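Local coordinates for IroE protein (Escherichia coli, PDB 2GZS) that hydrolyses the trilactone of the siderophore enterobactin and of its glucosylated forms, preferring the iron-free molecules and usually cutting once to leave linear trimers, at residues D56-D59 against D60-K64; Q122-E125 against T126-P130. One frame throughout, in Å; residues are numbered along the deposited sequence.

Contact 1 of 2, residues D56-D59 against D60-K64; sequences DRLD and DELLK
Asp59 folds its carboxylate back over the start of helix 60-66, where OD1 accepts the backbone N-H of Leu62. The bond from Leu62 N to Asp59 OD1 is 3.1 Å long and nearly straight (167°), and the donor arrives almost in line with the CG-OD1 bond. The first torsion makes this possible: CG sits between the backbone N and the carbonyl carbon (chi1 56°), which swings the short side chain toward the first turn. Asp59 is thus the N-cap, a place suited to aspartate because its carboxylate is short enough to fold back and accept an N-H of the first turn, whose donors lack the full set of helical carbonyls before them. An alanine here has no carboxylate, so the N-H of Leu62 would probably be left without its capping partner and the first turn less firmly fixed. The carbonyl of the same residue starts the regular helix pattern, Asp59 O accepting from Leu63 N at 3.1 Å.

Beneath the cap lies a hydrophobic staple, in which the residue just before the N-cap meets the fourth residue after it: Leu58 CD1 rests 3.8 Å from Leu63 CD2, the two side chains crossing at about a right angle. Leu58 holds CG anti to its own N (chi1 -168°), which also brings CD1 to 3.7 Å from Leu62 CD2. Branched leucines suit this buried corner, whose other walls include Ile3 and Phe13. Leu63 CG also lies 3.3 Å from Asp59 O.

On the outer side a water stands 3.0 Å from Asp59 OD2 and 2.8 Å from Glu61 OE1, well placed to donate to both, though other acceptors compete for its protons; it probably eases the repulsion between their like charges. Arg256 makes a weak, long ion pair with Asp59 OD2, while Asp60 turns its OD1 to a hydrogen bond with Ser8 OG.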
ATOM      1  N   ASP A  56      -8.148   1.972  12.339  1.00 11.47           N
ATOM      2  CA  ASP A  56      -8.248   1.560  13.733  1.00 12.46           C
ATOM      3  C   ASP A  56      -6.911   1.721  14.434  1.00 15.48           C
ATOM      4  O   ASP A  56      -6.950   1.792  15.696  1.00 17.37           O
ATOM      5  CB  ASP A  56      -8.635   0.079  13.756  1.00 16.71           C
ATOM      6  CG  ASP A  56      -8.680  -0.489  15.177  1.00 33.71           C
ATOM      7  OD1 ASP A  56      -9.769  -0.388  15.775  1.00 42.73           O
ATOM      8  OD2 ASP A  56      -7.664  -1.017  15.687  1.00 89.78           O
ATOM      9  N   ARG A  57      -5.780   1.711  13.774  1.00 12.26           N
ATOM     10  CA  ARG A  57      -4.438   1.721  14.423  1.00 11.38           C
ATOM     11  C   ARG A  57      -3.857   3.121  14.318  1.00 13.90           C
ATOM     12  O   ARG A  57      -2.799   3.365  14.899  1.00 19.34           O
ATOM     13  CB  ARG A  57      -3.543   0.693  13.726  1.00 17.66           C
ATOM     14  CG  ARG A  57      -3.930  -0.757  13.945  1.00 13.95           C
ATOM     15  CD  ARG A  57      -3.347  -1.677  12.892  1.00 18.37           C
ATOM     16  NE  ARG A  57      -3.424  -3.071  13.270  1.00 27.70           N
ATOM     17  CZ  ARG A  57      -4.391  -3.907  13.485  1.00 40.44           C
ATOM     18  NH1 ARG A  57      -5.667  -3.532  13.375  1.00 93.34           N
ATOM     19  NH2 ARG A  57      -4.108  -5.175  13.831  1.00 31.20           N
ATOM     20  N   LEU A  58      -4.460   4.062  13.596  1.00 12.13           N
ATOM     21  CA  LEU A  58      -3.898   5.393  13.446  1.00 14.30           C
ATOM     22  C   LEU A  58      -4.104   6.162  14.743  1.00 20.83           C
ATOM     23  O   LEU A  58      -5.192   6.065  15.298  1.00 20.85           O
ATOM     24  CB  LEU A  58      -4.545   6.060  12.240  1.00 16.54           C
ATOM     25  CG  LEU A  58      -3.950   7.338  11.718  1.00 20.84           C
ATOM     26  CD1 LEU A  58      -2.534   7.044  11.202  1.00 24.32           C
ATOM     27  CD2 LEU A  58      -4.799   7.959  10.583  1.00 17.90           C
ATOM     28  N   ASP A  59      -3.034   6.822  15.205  1.00 19.03           N
ATOM     29  CA  ASP A  59      -3.195   7.472  16.516  1.00 20.08           C
ATOM     30  C   ASP A  59      -2.432   8.807  16.453  1.00 16.91           C
ATOM     31  O   ASP A  59      -1.650   9.048  15.541  1.00 17.16           O
ATOM     32  CB  ASP A  59      -2.732   6.617  17.684  1.00 26.57           C
ATOM     33  CG  ASP A  59      -1.299   6.141  17.602  1.00 26.01           C
ATOM     34  OD1 ASP A  59      -0.436   6.776  16.973  1.00 29.85           O
ATOM     35  OD2 ASP A  59      -0.999   5.060  18.152  1.00 47.61           O
ATOM     36  N   ASP A  60      -2.735   9.606  17.502  1.00 18.02           N
ATOM     37  CA  ASP A  60      -2.169  10.953  17.482  1.00 23.69           C
ATOM     38  C   ASP A  60      -0.643  10.918  17.582  1.00 19.79           C
ATOM     39  O   ASP A  60      -0.048  11.855  17.028  1.00 19.50           O
ATOM     40  CB  ASP A  60      -2.775  11.814  18.607  1.00 23.23           C
ATOM     41  CG  ASP A  60      -4.017  12.607  18.263  1.00 39.43           C
ATOM     42  OD1 ASP A  60      -4.369  12.782  17.075  1.00 30.60           O
ATOM     43  OD2 ASP A  60      -4.699  13.086  19.213  1.00 37.12           O
ATOM     44  N   GLU A  61      -0.020   9.953  18.282  1.00 16.19           N
ATOM     45  CA  GLU A  61       1.446   9.974  18.368  1.00 20.05           C
ATOM     46  C   GLU A  61       2.048   9.818  16.968  1.00 17.29           C
ATOM     47  O   GLU A  61       3.000  10.488  16.654  1.00 18.75           O
ATOM     48  CB  GLU A  61       2.141   8.888  19.216  1.00 39.79           C
ATOM     49  CG  GLU A  61       3.652   8.885  19.154  1.00 55.93           C
ATOM     50  CD  GLU A  61       4.548   7.848  18.518  1.00 76.32           C
ATOM     51  OE1 GLU A  61       4.155   7.045  17.608  1.00 43.31           O
ATOM     52  OE2 GLU A  61       5.781   7.813  18.923  1.00 28.88           O
ATOM     53  N   LEU A  62       1.527   8.940  16.094  1.00 13.70           N
ATOM     54  CA  LEU A  62       2.048   8.854  14.752  1.00 14.89           C
ATOM     55  C   LEU A  62       1.800  10.145  13.967  1.00 12.18           C
ATOM     56  O   LEU A  62       2.719  10.606  13.334  1.00 14.70           O
ATOM     57  CB  LEU A  62       1.400   7.639  14.017  1.00 16.39           C
ATOM     58  CG  LEU A  62       1.868   7.491  12.549  1.00 13.08           C
ATOM     59  CD1 LEU A  62       3.300   7.147  12.320  1.00 17.31           C
ATOM     60  CD2 LEU A  62       0.990   6.407  11.918  1.00 14.11           C
ATOM     61  N   LEU A  63       0.580  10.678  14.086  1.00 12.56           N
ATOM     62  CA  LEU A  63       0.321  11.930  13.346  1.00 12.66           C
ATOM     63  C   LEU A  63       1.235  13.092  13.773  1.00 12.34           C
ATOM     64  O   LEU A  63       1.638  13.790  12.866  1.00 13.92           O
ATOM     65  CB  LEU A  63      -1.162  12.261  13.505  1.00 14.73           C
ATOM     66  CG  LEU A  63      -2.168  11.175  13.008  1.00 13.08           C
ATOM     67  CD1 LEU A  63      -3.611  11.696  13.140  1.00 13.20           C
ATOM     68  CD2 LEU A  63      -1.874  10.756  11.574  1.00 16.40           C
ATOM     69  N   LYS A  64       1.497  13.138  15.079  1.00 13.90           N
ATOM     70  CA  LYS A  64       2.443  14.142  15.593  1.00 15.25           C
ATOM     71  C   LYS A  64       3.800  13.965  14.971  1.00 14.97           C
ATOM     72  O   LYS A  64       4.432  14.872  14.469  1.00 17.00           O
ATOM     73  CB  LYS A  64       2.447  14.015  17.113  1.00 21.09           C
ATOM     74  CG  LYS A  64       3.533  14.875  17.777  1.00 26.28           C
ATOM     75  CD  LYS A  64       3.384  14.663  19.289  1.00 38.49           C
ATOM     76  CE  LYS A  64       4.493  15.306  20.096  1.00 57.94           C
ATOM     77  NZ  LYS A  64       5.642  14.392  20.371  1.00 79.50           N
TER
HETATM   78  O   HOH W   1       1.961   5.429  18.215  1.00 56.83           O

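Contact 2 of 2, residues Q122-E125 against T126-P130; sequences QLLE and TRIAP
Gln122 and Thr126 open the hydrogen bonding: Gln122 O is gripped twice by one residue, by Thr126 N at 3.0 Å and by Thr126 OG1 at 2.8 Å. The two donors come from opposite faces of the carbonyl plane. The hydroxyl gets there because it lies between its own backbone N and carbonyl carbon (chi1 76°), folded back on the preceding turn; threonine suits the place because its short hydroxyl can donate back to the carbonyl four residues earlier. Next, Leu123 O takes two N-H groups, from Ile128 at 2.9 Å, nearly head-on, and from Arg127 at 3.0 Å, bent (139°) and above the carbonyl plane. Leu124 O is met by Ala129 N at 2.9 Å. The bonds of Ile128 and Ala129, each reaching five residues back, mark a pi-type turn within helix 117-132. It leads to a kink at Pro130, which has no N-H to give; its CD instead packs 3.3 Å from Glu125 O.

Among apolar contacts, Leu123 CG lies 3.9 Å from Ile128 CD1, while Leu124 CD1 approaches Ile128 CB more loosely. Leucine and isoleucine suit this side, which covers the central sheet of the alpha/beta-hydrolase fold through Val29, Tyr47 and Val77. Small Ala129 fits against Tyr47 as well.

The Arg127 guanidinium meets carbon rather than an acid here: the chain runs extended from CG to NE back along the helix, one face lies over Leu123 CA, and NH2 comes 3.5 Å from Gln122 CG; amide and guanidinium planes are 27° apart. Glu125 OE2 is hydrogen-bonded to Ser162 OG, outside this stretch.

The chemistry implies an amphipathic helix: a greasy side set on the sheet, a polar side along Gln122, Thr126 and Arg127, and doubled carbonyl acceptors that carry the bonding through the widened turn.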
ATOM      1  N   GLN A 122      -7.732  -0.734 -11.543  1.00 11.34           N
ATOM      2  CA  GLN A 122      -8.440   0.254 -12.386  1.00 14.22           C
ATOM      3  C   GLN A 122      -9.342   1.065 -11.517  1.00 11.61           C
ATOM      4  O   GLN A 122      -9.453   2.297 -11.683  1.00 12.38           O
ATOM      5  CB  GLN A 122      -9.251  -0.565 -13.424  1.00 15.61           C
ATOM      6  CG  GLN A 122     -10.294   0.282 -14.155  1.00 26.48           C
ATOM      7  CD  GLN A 122     -10.043   0.348 -15.652  1.00 48.25           C
ATOM      8  OE1 GLN A 122     -10.528   1.281 -16.311  1.00 35.51           O
ATOM      9  NE2 GLN A 122      -9.295  -0.674 -16.085  1.00 35.96           N
ATOM     10  N   LEU A 123     -10.057   0.507 -10.570  1.00 10.17           N
ATOM     11  CA  LEU A 123     -10.916   1.242  -9.662  1.00 10.26           C
ATOM     12  C   LEU A 123     -10.061   2.278  -8.916  1.00 11.51           C
ATOM     13  O   LEU A 123     -10.390   3.478  -8.766  1.00 10.60           O
ATOM     14  CB  LEU A 123     -11.580   0.312  -8.640  1.00  8.80           C
ATOM     15  CG  LEU A 123     -12.166   1.003  -7.421  1.00 13.40           C
ATOM     16  CD1 LEU A 123     -13.406   1.792  -7.833  1.00 20.58           C
ATOM     17  CD2 LEU A 123     -12.569   0.002  -6.337  1.00 20.94           C
ATOM     18  N   LEU A 124      -8.939   1.818  -8.361  1.00 10.16           N
ATOM     19  CA  LEU A 124      -8.097   2.690  -7.505  1.00  9.48           C
ATOM     20  C   LEU A 124      -7.542   3.834  -8.303  1.00 12.31           C
ATOM     21  O   LEU A 124      -7.613   4.987  -7.805  1.00 12.08           O
ATOM     22  CB  LEU A 124      -6.998   1.804  -6.894  1.00 12.34           C
ATOM     23  CG  LEU A 124      -5.988   2.530  -5.974  1.00 12.66           C
ATOM     24  CD1 LEU A 124      -6.699   3.134  -4.764  1.00 11.98           C
ATOM     25  CD2 LEU A 124      -4.892   1.556  -5.567  1.00 16.17           C
ATOM     26  N   GLU A 125      -6.959   3.582  -9.457  1.00 11.62           N
ATOM     27  CA  GLU A 125      -6.215   4.618 -10.216  1.00 10.17           C
ATOM     28  C   GLU A 125      -7.124   5.522 -11.032  1.00 12.00           C
ATOM     29  O   GLU A 125      -6.783   6.726 -11.192  1.00 14.97           O
ATOM     30  CB  GLU A 125      -5.171   3.967 -11.135  1.00 12.84           C
ATOM     31  CG  GLU A 125      -4.121   3.203 -10.347  1.00 13.10           C
ATOM     32  CD  GLU A 125      -2.972   2.715 -11.210  1.00 17.21           C
ATOM     33  OE1 GLU A 125      -2.912   2.941 -12.433  1.00 19.95           O
ATOM     34  OE2 GLU A 125      -2.094   2.078 -10.592  1.00 18.80           O
ATOM     35  N   THR A 126      -8.239   4.998 -11.534  1.00 11.45           N
ATOM     36  CA  THR A 126      -9.068   5.869 -12.392  1.00 11.27           C
ATOM     37  C   THR A 126     -10.303   6.399 -11.712  1.00 13.44           C
ATOM     38  O   THR A 126     -10.967   7.300 -12.274  1.00 16.79           O
ATOM     39  CB  THR A 126      -9.537   5.127 -13.670  1.00 14.14           C
ATOM     40  OG1 THR A 126     -10.590   4.220 -13.350  1.00 15.11           O
ATOM     41  CG2 THR A 126      -8.391   4.335 -14.304  1.00 18.27           C
ATOM     42  N   ARG A 127     -10.700   5.884 -10.549  1.00 11.99           N
ATOM     43  CA  ARG A 127     -11.929   6.319  -9.870  1.00 11.91           C
ATOM     44  C   ARG A 127     -11.622   6.887  -8.485  1.00 12.78           C
ATOM     45  O   ARG A 127     -11.964   8.044  -8.157  1.00 13.04           O
ATOM     46  CB  ARG A 127     -12.999   5.212  -9.778  1.00 11.11           C
ATOM     47  CG  ARG A 127     -13.296   4.601 -11.156  1.00 15.74           C
ATOM     48  CD  ARG A 127     -14.458   3.564 -11.148  1.00 16.40           C
ATOM     49  NE  ARG A 127     -14.145   2.766 -12.353  1.00 14.75           N
ATOM     50  CZ  ARG A 127     -13.979   1.438 -12.456  1.00 14.00           C
ATOM     51  NH1 ARG A 127     -14.178   0.703 -11.356  1.00 14.83           N
ATOM     52  NH2 ARG A 127     -13.646   0.991 -13.657  1.00 16.30           N
ATOM     53  N   ILE A 128     -10.969   6.080  -7.629  1.00 11.32           N
ATOM     54  CA  ILE A 128     -10.758   6.564  -6.260  1.00 10.99           C
ATOM     55  C   ILE A 128      -9.704   7.648  -6.210  1.00 11.89           C
ATOM     56  O   ILE A 128      -9.961   8.739  -5.618  1.00 13.33           O
ATOM     57  CB  ILE A 128     -10.316   5.369  -5.382  1.00  9.75           C
ATOM     58  CG1 ILE A 128     -11.381   4.290  -5.371  1.00 13.17           C
ATOM     59  CG2 ILE A 128      -9.938   5.898  -3.981  1.00 12.15           C
ATOM     60  CD1 ILE A 128     -11.020   3.148  -4.405  1.00 14.54           C
ATOM     61  N   ALA A 129      -8.524   7.464  -6.724  1.00 11.44           N
ATOM     62  CA  ALA A 129      -7.434   8.454  -6.566  1.00 13.08           C
ATOM     63  C   ALA A 129      -7.857   9.795  -7.181  1.00 17.32           C
ATOM     64  O   ALA A 129      -7.671  10.827  -6.509  1.00 14.39           O
ATOM     65  CB  ALA A 129      -6.130   7.884  -7.128  1.00 14.46           C
ATOM     66  N   PRO A 130      -8.382   9.867  -8.400  1.00 14.20           N
ATOM     67  CA  PRO A 130      -8.725  11.178  -8.978  1.00 14.92           C
ATOM     68  C   PRO A 130      -9.761  11.909  -8.149  1.00 18.85           C
ATOM     69  O   PRO A 130      -9.768  13.158  -8.168  1.00 23.15           O
ATOM     70  CB  PRO A 130      -9.294  10.860 -10.364  1.00 19.54           C
ATOM     71  CG  PRO A 130      -8.636   9.549 -10.716  1.00 20.12           C
ATOM     72  CD  PRO A 130      -8.604   8.804  -9.398  1.00 18.34           C
TER

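Overall arrangement
Along the chain the two contacts come in series, contact 1 finishing well before contact 2 begins, so they neither nest nor cross. Both join adjoining residues, and neither closes a long loop. Contact 1 lies in the crossover from strand 43-48 to its parallel neighbour 73-79, at the junction of helices 51-57 and 60-66, and ties that corner to helix 2-6, strand 11-19 and helix 247-262. Contact 2 comes after strand 73-79, inside helix 117-132, which lies against strands 26-34, 43-48 and 73-79 ahead of strand 143-148. Their centres are 26 Å apart, with nearest atoms about 16 Å apart, and both sit away from the catalytic residues.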